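PDB 6NV6: glutathione S-transferase from Xanthomonas axonopodis pv. citri, which binds glutathione and, as a theta-class transferase, probably catalyses its conjugation through the sulfur to electrophilic substrates. Local coordinates for residues L112-V116 with V117-E121; M98-T102 with S103-G107; Y170-E174 with M175-R179. One frame throughout, in Å; residues are numbered along the deposited sequence.

Interaction 1 (L112-V116 with V117-E121); sequences LFWGV and VRTPE
The aliphatic part of Arg118 lies over one face of the Trp114 indole, with CD 3.6 Å from the centroid of the six-membered ring and almost on the ring normal. CB of Arg118 sits nearer the rim, 3.4 Å from Trp114 CE3. From CG to NE the arginine chain is extended (chi2 177°, chi3 -173°), which carries the guanidinium past the indole to Phe113. There CE1 of the phenyl ring stands over the guanidinium face, 3.6 Å from Arg118 CZ, and the two planes are nearly perpendicular at 83°. Val117 takes the face of Phe113: its CG2 is 3.6 Å from the ring centroid, a CH-pi contact displaced toward the rim. All this happens at the C-terminal end of helix 88-118, in the all-helical C-terminal domain of the glutathione transferase fold, where a turn widens to pi type at 114-116. Val117 N and Arg118 N keep the i+4 bonds to Phe113 O (3.1 Å) and Trp114 O (3.0 Å); Thr119 N adds a weak i+5 bond to Trp114 O. Thr119 OG1 gives a weak bond to Gly115 O. Beyond the indole, NH2 of Arg118 forms a salt bridge with the terminal carboxylate of Thr207, tying the helix end to the C-terminus of the chain, while Phe113 also packs on Leu206.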
ATOM      1  N   LEU A 112      -8.930   0.991  12.550  1.00 49.96           N
ATOM      2  CA  LEU A 112      -9.551  -0.327  12.501  1.00 43.32           C
ATOM      3  C   LEU A 112      -8.522  -1.407  12.778  1.00 37.02           C
ATOM      4  O   LEU A 112      -8.726  -2.279  13.625  1.00 39.94           O
ATOM      5  CB  LEU A 112     -10.204  -0.568  11.137  1.00 41.08           C
ATOM      6  CG  LEU A 112     -10.792  -1.979  11.003  1.00 46.81           C
ATOM      7  CD1 LEU A 112     -11.988  -2.155  11.922  1.00 42.78           C
ATOM      8  CD2 LEU A 112     -11.164  -2.284   9.572  1.00 36.91           C
ATOM      9  N   PHE A 113      -7.394  -1.343  12.083  1.00 42.85           N
ATOM     10  CA  PHE A 113      -6.408  -2.405  12.212  1.00 50.31           C
ATOM     11  C   PHE A 113      -5.819  -2.471  13.615  1.00 44.69           C
ATOM     12  O   PHE A 113      -5.470  -3.561  14.080  1.00 42.60           O
ATOM     13  CB  PHE A 113      -5.299  -2.221  11.182  1.00 37.42           C
ATOM     14  CG  PHE A 113      -4.278  -3.303  11.213  1.00 35.22           C
ATOM     15  CD1 PHE A 113      -3.166  -3.203  12.042  1.00 38.81           C
ATOM     16  CD2 PHE A 113      -4.446  -4.453  10.456  1.00 41.89           C
ATOM     17  CE1 PHE A 113      -2.217  -4.223  12.102  1.00 38.98           C
ATOM     18  CE2 PHE A 113      -3.491  -5.487  10.500  1.00 41.38           C
ATOM     19  CZ  PHE A 113      -2.377  -5.365  11.325  1.00 42.46           C
ATOM     20  N   TRP A 114      -5.692  -1.338  14.306  1.00 48.30           N
ATOM     21  CA  TRP A 114      -5.111  -1.388  15.644  1.00 58.28           C
ATOM     22  C   TRP A 114      -6.052  -2.088  16.616  1.00 57.33           C
ATOM     23  O   TRP A 114      -5.652  -3.028  17.315  1.00 54.70           O
ATOM     24  CB  TRP A 114      -4.755   0.020  16.131  1.00 58.85           C
ATOM     25  CG  TRP A 114      -3.269   0.305  16.007  1.00 72.13           C
ATOM     26  CD1 TRP A 114      -2.626   0.880  14.937  1.00 63.62           C
ATOM     27  CD2 TRP A 114      -2.242   0.001  16.972  1.00 78.76           C
ATOM     28  NE1 TRP A 114      -1.270   0.957  15.182  1.00 65.34           N
ATOM     29  CE2 TRP A 114      -1.008   0.427  16.420  1.00 72.30           C
ATOM     30  CE3 TRP A 114      -2.247  -0.580  18.250  1.00 70.29           C
ATOM     31  CZ2 TRP A 114       0.208   0.288  17.106  1.00 65.05           C
ATOM     32  CZ3 TRP A 114      -1.030  -0.721  18.927  1.00 68.10           C
ATOM     33  CH2 TRP A 114       0.174  -0.286  18.353  1.00 64.33           C
ATOM     34  N   GLY A 115      -7.311  -1.659  16.654  1.00 49.69           N
ATOM     35  CA  GLY A 115      -8.300  -2.272  17.518  1.00 58.11           C
ATOM     36  C   GLY A 115      -8.485  -3.777  17.396  1.00 65.79           C
ATOM     37  O   GLY A 115      -9.008  -4.412  18.313  1.00 66.40           O
ATOM     38  N   VAL A 116      -8.069  -4.372  16.283  1.00 57.11           N
ATOM     39  CA  VAL A 116      -8.425  -5.742  15.955  1.00 46.32           C
ATOM     40  C   VAL A 116      -7.225  -6.668  16.034  1.00 46.68           C
ATOM     41  O   VAL A 116      -7.338  -7.797  16.512  1.00 57.88           O
ATOM     42  CB  VAL A 116      -9.082  -5.802  14.559  1.00 44.33           C
ATOM     43  CG1 VAL A 116      -9.387  -7.238  14.150  1.00 43.43           C
ATOM     44  CG2 VAL A 116     -10.336  -4.951  14.541  1.00 43.72           C
ATOM     45  N   VAL A 117      -6.067  -6.204  15.587  1.00 53.14           N
ATOM     46  CA  VAL A 117      -4.874  -7.034  15.545  1.00 52.40           C
ATOM     47  C   VAL A 117      -3.932  -6.743  16.708  1.00 61.43           C
ATOM     48  O   VAL A 117      -3.108  -7.605  17.058  1.00 62.21           O
ATOM     49  CB  VAL A 117      -4.157  -6.830  14.195  1.00 47.38           C
ATOM     50  CG1 VAL A 117      -3.019  -7.831  13.996  1.00 45.73           C
ATOM     51  CG2 VAL A 117      -5.181  -6.898  13.076  1.00 50.85           C
ATOM     52  N   ARG A 118      -4.050  -5.573  17.338  1.00 60.63           N
ATOM     53  CA  ARG A 118      -3.021  -5.094  18.240  1.00 66.64           C
ATOM     54  C   ARG A 118      -3.519  -4.667  19.614  1.00 65.96           C
ATOM     55  O   ARG A 118      -2.690  -4.498  20.514  1.00 69.48           O
ATOM     56  CB  ARG A 118      -2.263  -3.925  17.587  1.00 62.04           C
ATOM     57  CG  ARG A 118      -1.251  -4.402  16.554  1.00 53.67           C
ATOM     58  CD  ARG A 118      -0.531  -3.265  15.838  1.00 55.06           C
ATOM     59  NE  ARG A 118       0.297  -3.779  14.743  1.00 57.67           N
ATOM     60  CZ  ARG A 118       0.748  -3.049  13.721  1.00 53.01           C
ATOM     61  NH1 ARG A 118       0.457  -1.758  13.641  1.00 38.82           N
ATOM     62  NH2 ARG A 118       1.493  -3.622  12.777  1.00 44.92           N
ATOM     63  N   THR A 119      -4.821  -4.500  19.817  1.00 63.14           N
ATOM     64  CA  THR A 119      -5.219  -4.169  21.175  1.00 73.87           C
ATOM     65  C   THR A 119      -5.913  -5.356  21.842  1.00 78.16           C
ATOM     66  O   THR A 119      -6.623  -6.123  21.180  1.00 74.26           O
ATOM     67  CB  THR A 119      -6.156  -2.955  21.214  1.00 73.63           C
ATOM     68  OG1 THR A 119      -7.415  -3.303  20.625  1.00 82.94           O
ATOM     69  CG2 THR A 119      -5.551  -1.781  20.454  1.00 70.45           C
ATOM     70  N   PRO A 120      -5.700  -5.546  23.147  1.00 89.94           N
ATOM     71  CA  PRO A 120      -6.411  -6.606  23.871  1.00 88.53           C
ATOM     72  C   PRO A 120      -7.889  -6.276  24.021  1.00 91.84           C
ATOM     73  O   PRO A 120      -8.276  -5.113  24.174  1.00 90.55           O
ATOM     74  CB  PRO A 120      -5.708  -6.643  25.235  1.00 82.68           C
ATOM     75  CG  PRO A 120      -4.397  -5.955  25.022  1.00 84.34           C
ATOM     76  CD  PRO A 120      -4.666  -4.910  23.979  1.00 89.46           C
ATOM     77  N   GLU A 121      -8.720  -7.328  23.984  1.00 89.20           N
ATOM     78  CA  GLU A 121     -10.169  -7.138  23.991  1.00 91.82           C
ATOM     79  C   GLU A 121     -10.622  -6.321  25.193  1.00 95.42           C
ATOM     80  O   GLU A 121     -11.603  -5.573  25.101  1.00 93.72           O
ATOM     81  CB  GLU A 121     -10.873  -8.494  23.960  1.00 93.08           C
ATOM     82  CG  GLU A 121     -12.291  -8.477  24.510  1.00 94.56           C
ATOM     83  CD  GLU A 121     -13.278  -7.796  23.580  1.00 97.11           C
ATOM     84  OE1 GLU A 121     -13.162  -7.973  22.350  1.00 99.21           O
ATOM     85  OE2 GLU A 121     -14.170  -7.076  24.077  1.00 96.97           O
TER

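Interaction 2 (M98-T102 with S103-G107); sequences MDWTT and STFAG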
ATOM      1  N   MET A  98      -2.888   7.461  -4.973  1.00 29.79           N
ATOM      2  CA  MET A  98      -1.787   7.578  -4.026  1.00 33.65           C
ATOM      3  C   MET A  98      -2.108   8.608  -2.948  1.00 34.12           C
ATOM      4  O   MET A  98      -1.989   8.327  -1.750  1.00 28.60           O
ATOM      5  CB  MET A  98      -0.503   7.939  -4.764  1.00 30.91           C
ATOM      6  CG  MET A  98      -0.128   6.960  -5.864  1.00 31.02           C
ATOM      7  SD  MET A  98       1.462   7.360  -6.623  1.00 39.82           S
ATOM      8  CE  MET A  98       2.570   6.698  -5.363  1.00 31.16           C
ATOM      9  N   ASP A  99      -2.534   9.805  -3.359  1.00 36.08           N
ATOM     10  CA  ASP A  99      -2.925  10.829  -2.394  1.00 32.29           C
ATOM     11  C   ASP A  99      -4.141  10.402  -1.577  1.00 33.57           C
ATOM     12  O   ASP A  99      -4.196  10.638  -0.366  1.00 35.51           O
ATOM     13  CB  ASP A  99      -3.222  12.135  -3.116  1.00 34.41           C
ATOM     14  CG  ASP A  99      -1.986  12.961  -3.361  1.00 41.13           C
ATOM     15  OD1 ASP A  99      -0.962  12.730  -2.681  1.00 35.45           O
ATOM     16  OD2 ASP A  99      -2.055  13.846  -4.237  1.00 42.38           O
ATOM     17  N   TRP A 100      -5.131   9.786  -2.227  1.00 32.64           N
ATOM     18  CA  TRP A 100      -6.349   9.388  -1.529  1.00 34.54           C
ATOM     19  C   TRP A 100      -6.073   8.315  -0.475  1.00 33.33           C
ATOM     20  O   TRP A 100      -6.699   8.308   0.594  1.00 29.63           O
ATOM     21  CB  TRP A 100      -7.371   8.912  -2.564  1.00 30.13           C
ATOM     22  CG  TRP A 100      -8.679   8.425  -2.018  1.00 29.85           C
ATOM     23  CD1 TRP A 100      -9.821   9.143  -1.882  1.00 34.41           C
ATOM     24  CD2 TRP A 100      -8.992   7.092  -1.594  1.00 34.93           C
ATOM     25  NE1 TRP A 100     -10.828   8.354  -1.373  1.00 34.16           N
ATOM     26  CE2 TRP A 100     -10.343   7.088  -1.192  1.00 30.01           C
ATOM     27  CE3 TRP A 100      -8.257   5.901  -1.504  1.00 37.74           C
ATOM     28  CZ2 TRP A 100     -10.972   5.950  -0.705  1.00 32.11           C
ATOM     29  CZ3 TRP A 100      -8.891   4.761  -1.017  1.00 28.99           C
ATOM     30  CH2 TRP A 100     -10.231   4.799  -0.623  1.00 32.50           C
ATOM     31  N   THR A 101      -5.141   7.401  -0.752  1.00 29.62           N
ATOM     32  CA  THR A 101      -4.794   6.393   0.241  1.00 34.51           C
ATOM     33  C   THR A 101      -4.300   7.050   1.522  1.00 29.27           C
ATOM     34  O   THR A 101      -4.708   6.672   2.630  1.00 33.60           O
ATOM     35  CB  THR A 101      -3.736   5.439  -0.323  1.00 31.20           C
ATOM     36  OG1 THR A 101      -4.285   4.709  -1.424  1.00 30.37           O
ATOM     37  CG2 THR A 101      -3.285   4.454   0.740  1.00 32.24           C
ATOM     38  N   THR A 102      -3.433   8.047   1.389  1.00 27.51           N
ATOM     39  CA  THR A 102      -2.942   8.750   2.565  1.00 34.25           C
ATOM     40  C   THR A 102      -3.997   9.694   3.136  1.00 30.39           C
ATOM     41  O   THR A 102      -4.270   9.676   4.341  1.00 36.11           O
ATOM     42  CB  THR A 102      -1.664   9.507   2.213  1.00 34.47           C
ATOM     43  OG1 THR A 102      -0.667   8.570   1.774  1.00 37.00           O
ATOM     44  CG2 THR A 102      -1.163  10.282   3.424  1.00 28.45           C
ATOM     45  N   SER A 103      -4.609  10.520   2.285  1.00 28.47           N
ATOM     46  CA  SER A 103      -5.462  11.586   2.788  1.00 28.18           C
ATOM     47  C   SER A 103      -6.757  11.060   3.399  1.00 37.46           C
ATOM     48  O   SER A 103      -7.316  11.702   4.299  1.00 43.16           O
ATOM     49  CB  SER A 103      -5.765  12.576   1.663  1.00 28.74           C
ATOM     50  OG  SER A 103      -6.881  12.167   0.896  1.00 29.22           O
ATOM     51  N   THR A 104      -7.257   9.914   2.934  1.00 33.52           N
ATOM     52  CA  THR A 104      -8.628   9.544   3.263  1.00 34.00           C
ATOM     53  C   THR A 104      -8.751   8.148   3.865  1.00 36.28           C
ATOM     54  O   THR A 104      -9.574   7.929   4.754  1.00 35.28           O
ATOM     55  CB  THR A 104      -9.502   9.648   2.002  1.00 38.38           C
ATOM     56  OG1 THR A 104      -9.457  10.990   1.500  1.00 39.63           O
ATOM     57  CG2 THR A 104     -10.948   9.283   2.300  1.00 31.71           C
ATOM     58  N   PHE A 105      -7.947   7.192   3.412  1.00 37.44           N
ATOM     59  CA  PHE A 105      -8.169   5.821   3.845  1.00 33.04           C
ATOM     60  C   PHE A 105      -7.290   5.404   5.015  1.00 35.70           C
ATOM     61  O   PHE A 105      -7.767   4.717   5.927  1.00 36.51           O
ATOM     62  CB  PHE A 105      -7.946   4.858   2.678  1.00 29.44           C
ATOM     63  CG  PHE A 105      -8.081   3.416   3.063  1.00 29.39           C
ATOM     64  CD1 PHE A 105      -9.324   2.878   3.322  1.00 28.51           C
ATOM     65  CD2 PHE A 105      -6.958   2.604   3.192  1.00 34.17           C
ATOM     66  CE1 PHE A 105      -9.453   1.548   3.690  1.00 37.99           C
ATOM     67  CE2 PHE A 105      -7.075   1.258   3.557  1.00 31.85           C
ATOM     68  CZ  PHE A 105      -8.327   0.732   3.809  1.00 33.00           C
ATOM     69  N   ALA A 106      -6.020   5.807   5.015  1.00 31.41           N
ATOM     70  CA  ALA A 106      -5.051   5.210   5.931  1.00 33.49           C
ATOM     71  C   ALA A 106      -5.406   5.472   7.395  1.00 43.68           C
ATOM     72  O   ALA A 106      -5.261   4.581   8.243  1.00 41.75           O
ATOM     73  CB  ALA A 106      -3.653   5.731   5.604  1.00 33.06           C
ATOM     74  N   GLY A 107      -5.888   6.680   7.708  1.00 36.47           N
ATOM     75  CA  GLY A 107      -6.138   7.023   9.099  1.00 33.33           C
ATOM     76  C   GLY A 107      -7.204   6.147   9.727  1.00 43.95           C
ATOM     77  O   GLY A 107      -6.981   5.530  10.776  1.00 47.79           O
TER
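Trp100 lays its indole over the turn that follows, and Thr104 and Phe105 meet it at different rings. Thr104 CB stands over one face of the five-membered ring, 4.0 Å from its centroid, with CG2 reaching out to 3.8 Å from Trp100 NE1. The six-membered ring takes Phe105 CB instead, off-centre, with Trp100 CZ3 and Phe105 CB 3.8 Å apart; the phenyl ring points off beyond the indole, to Leu140. With CG anti to the backbone N (chi1 178°), the indole of Trp100 swings across the helix toward Thr104 and Phe105. OG1 of Thr104, still beside Trp100 CD1, shares a 2.9 Å hydrogen bond with OG of Ser103, in which either could be the donor. In the backbone, a pi-type turn at 103-105 alters the pairing. Trp100 O accepts from both Thr104 N (2.9 Å) and Phe105 N (3.3 Å), and Thr101 O takes Ala106 N at 2.9 Å, five residues on, with only a weak bond from Phe105 N. In the helical bundle of the C-terminal domain this part of helix 88-118 turns Trp100, Thr104 and Phe105 to helix 126-146 and Thr101 and Ala106 to helix 163-174, while Thr102 meets helix 68-79 of the thioredoxin-like domain.

Interaction 3 (Y170-E174 with M175-R179); sequences YAWFE and MPIER
One face of the Trp172 indole carries both Ile177 and Arg179. CD1 of Ile177 lies over the six-membered ring, 4.1 Å from its centroid, and CD of Arg179 over the five-membered ring, 3.7 Å from that centroid; CD2 of Phe173 is at the indole edge. CD1 of Trp172 stands over a face of the Phe173 ring, which also meets Tyr189 nearly parallel. The arginine guanidinium has its own sandwich, with the carbonyl O of Phe173 over one face and that of Ile177 over the other, its plane turned 78° from the indole. Arg179 runs back along the tryptophan, the two side chains sliding past each other in opposite directions, and a bend at chi3 (-59°) lifts the guanidinium off the ring toward the end of helix 163-174. There NH2 grips two carbonyls. It approaches Trp172 O (2.9 Å) in the carbonyl plane, although that oxygen is 28° out of the guanidinium plane; Met175 O, also 2.9 Å from Arg179 NH2, lies within it. Met175 N closes the final helical bond to Ala171 O (2.9 Å), and Met175 CE lies loosely against Trp172 CE3. The positive charge beside these carbonyls would be expected to offset the partial negative charge of the helix end. Met175 O also takes a weak bond from Ile177 N across an inverse gamma turn centred on Pro176. The whole is a helix C-terminus at which an arginine, folded back from the following loop, bonds one carbonyl of the last turn and one just beyond it, within the helical domain of a glutathione transferase.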
ATOM      1  N   TYR A 170      -3.799  -5.631   1.327  1.00 26.99           N
ATOM      2  CA  TYR A 170      -3.398  -6.905   1.907  1.00 30.67           C
ATOM      3  C   TYR A 170      -3.918  -7.032   3.338  1.00 31.01           C
ATOM      4  O   TYR A 170      -4.539  -8.038   3.704  1.00 27.96           O
ATOM      5  CB  TYR A 170      -1.876  -7.042   1.862  1.00 29.08           C
ATOM      6  CG  TYR A 170      -1.366  -8.248   2.618  1.00 37.36           C
ATOM      7  CD1 TYR A 170      -1.691  -9.535   2.201  1.00 32.52           C
ATOM      8  CD2 TYR A 170      -0.568  -8.104   3.750  1.00 32.84           C
ATOM      9  CE1 TYR A 170      -1.235 -10.633   2.876  1.00 30.16           C
ATOM     10  CE2 TYR A 170      -0.106  -9.207   4.435  1.00 32.82           C
ATOM     11  CZ  TYR A 170      -0.443 -10.467   3.987  1.00 35.87           C
ATOM     12  OH  TYR A 170       0.018 -11.570   4.659  1.00 37.11           O
ATOM     13  N   ALA A 171      -3.687  -6.007   4.161  1.00 31.59           N
ATOM     14  CA  ALA A 171      -4.213  -6.034   5.520  1.00 33.29           C
ATOM     15  C   ALA A 171      -5.732  -6.142   5.516  1.00 36.15           C
ATOM     16  O   ALA A 171      -6.309  -6.939   6.265  1.00 40.98           O
ATOM     17  CB  ALA A 171      -3.759  -4.790   6.284  1.00 32.10           C
ATOM     18  N   TRP A 172      -6.394  -5.360   4.662  1.00 29.34           N
ATOM     19  CA  TRP A 172      -7.850  -5.387   4.594  1.00 38.02           C
ATOM     20  C   TRP A 172      -8.394  -6.800   4.392  1.00 37.83           C
ATOM     21  O   TRP A 172      -9.337  -7.211   5.070  1.00 33.49           O
ATOM     22  CB  TRP A 172      -8.329  -4.475   3.468  1.00 30.01           C
ATOM     23  CG  TRP A 172      -9.808  -4.536   3.197  1.00 41.72           C
ATOM     24  CD1 TRP A 172     -10.435  -5.146   2.133  1.00 40.23           C
ATOM     25  CD2 TRP A 172     -10.852  -3.961   3.993  1.00 42.07           C
ATOM     26  NE1 TRP A 172     -11.797  -4.981   2.227  1.00 34.15           N
ATOM     27  CE2 TRP A 172     -12.079  -4.257   3.356  1.00 38.18           C
ATOM     28  CE3 TRP A 172     -10.871  -3.220   5.178  1.00 33.98           C
ATOM     29  CZ2 TRP A 172     -13.303  -3.834   3.866  1.00 41.99           C
ATOM     30  CZ3 TRP A 172     -12.090  -2.810   5.681  1.00 36.67           C
ATOM     31  CH2 TRP A 172     -13.286  -3.115   5.027  1.00 36.45           C
ATOM     32  N   PHE A 173      -7.811  -7.560   3.474  1.00 38.24           N
ATOM     33  CA  PHE A 173      -8.406  -8.832   3.100  1.00 38.01           C
ATOM     34  C   PHE A 173      -7.971  -9.981   3.994  1.00 44.14           C
ATOM     35  O   PHE A 173      -8.702 -10.974   4.107  1.00 49.19           O
ATOM     36  CB  PHE A 173      -8.069  -9.155   1.640  1.00 37.05           C
ATOM     37  CG  PHE A 173      -8.982  -8.483   0.643  1.00 42.26           C
ATOM     38  CD1 PHE A 173     -10.334  -8.800   0.600  1.00 36.68           C
ATOM     39  CD2 PHE A 173      -8.495  -7.516  -0.233  1.00 36.17           C
ATOM     40  CE1 PHE A 173     -11.176  -8.183  -0.308  1.00 35.79           C
ATOM     41  CE2 PHE A 173      -9.335  -6.897  -1.144  1.00 34.07           C
ATOM     42  CZ  PHE A 173     -10.677  -7.231  -1.179  1.00 33.36           C
ATOM     43  N   GLU A 174      -6.817  -9.877   4.644  1.00 44.27           N
ATOM     44  CA  GLU A 174      -6.320 -10.975   5.460  1.00 42.72           C
ATOM     45  C   GLU A 174      -6.517 -10.737   6.947  1.00 38.17           C
ATOM     46  O   GLU A 174      -6.305 -11.660   7.737  1.00 45.49           O
ATOM     47  CB  GLU A 174      -4.845 -11.233   5.139  1.00 36.79           C
ATOM     48  CG  GLU A 174      -4.579 -11.374   3.629  1.00 37.55           C
ATOM     49  CD  GLU A 174      -5.388 -12.502   2.965  1.00 46.35           C
ATOM     50  OE1 GLU A 174      -5.666 -13.510   3.653  1.00 44.85           O
ATOM     51  OE2 GLU A 174      -5.742 -12.390   1.763  1.00 36.93           O
ATOM     52  N   MET A 175      -6.916  -9.528   7.336  1.00 39.30           N
ATOM     53  CA  MET A 175      -7.425  -9.205   8.663  1.00 47.39           C
ATOM     54  C   MET A 175      -8.579 -10.111   9.058  1.00 50.41           C
ATOM     55  O   MET A 175      -9.414 -10.462   8.214  1.00 45.62           O
ATOM     56  CB  MET A 175      -7.926  -7.763   8.732  1.00 45.19           C
ATOM     57  CG  MET A 175      -6.974  -6.791   9.338  1.00 46.35           C
ATOM     58  SD  MET A 175      -7.869  -5.299   9.792  1.00 50.89           S
ATOM     59  CE  MET A 175      -8.967  -5.146   8.403  1.00 43.11           C
ATOM     60  N   PRO A 176      -8.688 -10.467  10.335  1.00 54.90           N
ATOM     61  CA  PRO A 176      -9.865 -11.224  10.793  1.00 43.36           C
ATOM     62  C   PRO A 176     -11.054 -10.303  11.055  1.00 46.18           C
ATOM     63  O   PRO A 176     -11.336  -9.879  12.175  1.00 50.59           O
ATOM     64  CB  PRO A 176      -9.348 -11.901  12.063  1.00 42.71           C
ATOM     65  CG  PRO A 176      -8.350 -10.928  12.617  1.00 40.95           C
ATOM     66  CD  PRO A 176      -7.761 -10.166  11.444  1.00 47.76           C
ATOM     67  N   ILE A 177     -11.774  -9.962   9.982  1.00 48.93           N
ATOM     68  CA  ILE A 177     -12.952  -9.106  10.050  1.00 37.63           C
ATOM     69  C   ILE A 177     -13.991  -9.615   9.055  1.00 47.81           C
ATOM     70  O   ILE A 177     -13.698 -10.426   8.174  1.00 37.74           O
ATOM     71  CB  ILE A 177     -12.624  -7.634   9.738  1.00 46.27           C
ATOM     72  CG1 ILE A 177     -11.992  -7.525   8.349  1.00 45.91           C
ATOM     73  CG2 ILE A 177     -11.703  -7.016  10.787  1.00 46.22           C
ATOM     74  CD1 ILE A 177     -12.232  -6.199   7.681  1.00 36.39           C
ATOM     75  N   GLU A 178     -15.220  -9.118   9.197  1.00 47.91           N
ATOM     76  CA  GLU A 178     -16.275  -9.358   8.219  1.00 45.66           C
ATOM     77  C   GLU A 178     -16.296  -8.170   7.268  1.00 51.62           C
ATOM     78  O   GLU A 178     -16.547  -7.035   7.692  1.00 43.92           O
ATOM     79  CB  GLU A 178     -17.642  -9.555   8.880  1.00 45.70           C
ATOM     80  CG  GLU A 178     -18.660 -10.242   7.968  1.00 56.57           C
ATOM     81  CD  GLU A 178     -19.954 -10.670   8.668  1.00 63.55           C
ATOM     82  OE1 GLU A 178     -20.305 -10.088   9.718  1.00 57.93           O
ATOM     83  OE2 GLU A 178     -20.622 -11.602   8.158  1.00 66.54           O
ATOM     84  N   ARG A 179     -16.012  -8.433   5.982  1.00 43.57           N
ATOM     85  CA  ARG A 179     -15.878  -7.410   4.954  1.00 38.80           C
ATOM     86  C   ARG A 179     -17.137  -7.309   4.108  1.00 37.32           C
ATOM     87  O   ARG A 179     -17.768  -8.324   3.811  1.00 45.93           O
ATOM     88  CB  ARG A 179     -14.692  -7.713   4.037  1.00 41.01           C
ATOM     89  CG  ARG A 179     -13.359  -7.254   4.580  1.00 43.40           C
ATOM     90  CD  ARG A 179     -12.198  -7.942   3.890  1.00 47.09           C
ATOM     91  NE  ARG A 179     -12.257  -9.391   4.037  1.00 48.77           N
ATOM     92  CZ  ARG A 179     -11.670 -10.080   5.006  1.00 55.64           C
ATOM     93  NH1 ARG A 179     -11.896 -11.376   5.125  1.00 55.66           N
ATOM     94  NH2 ARG A 179     -10.929  -9.469   5.907  1.00 53.43           N
TER

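Interactions 1 and 2 belong to the same long helix, 88-118, with centres about 20 Å apart; interaction 2 lies nearer the middle of the chain but on a partly exposed side of the helix, interaction 1 at its outer end. All three mix buried and exposed residues. The C-terminal ends of helices 88-118 and 163-174 both lay an arginine over an indole, but interaction 1 sends its charge to the chain terminus and interaction 3 to backbone carbonyls; within its segments the indole of interaction 2 packs on Thr104 and Phe105, with no charged group. Interactions 1 and 3 touch directly: Phe113 CD2 packs on Met175 SD at 3.6 Å, joining the two helix ends.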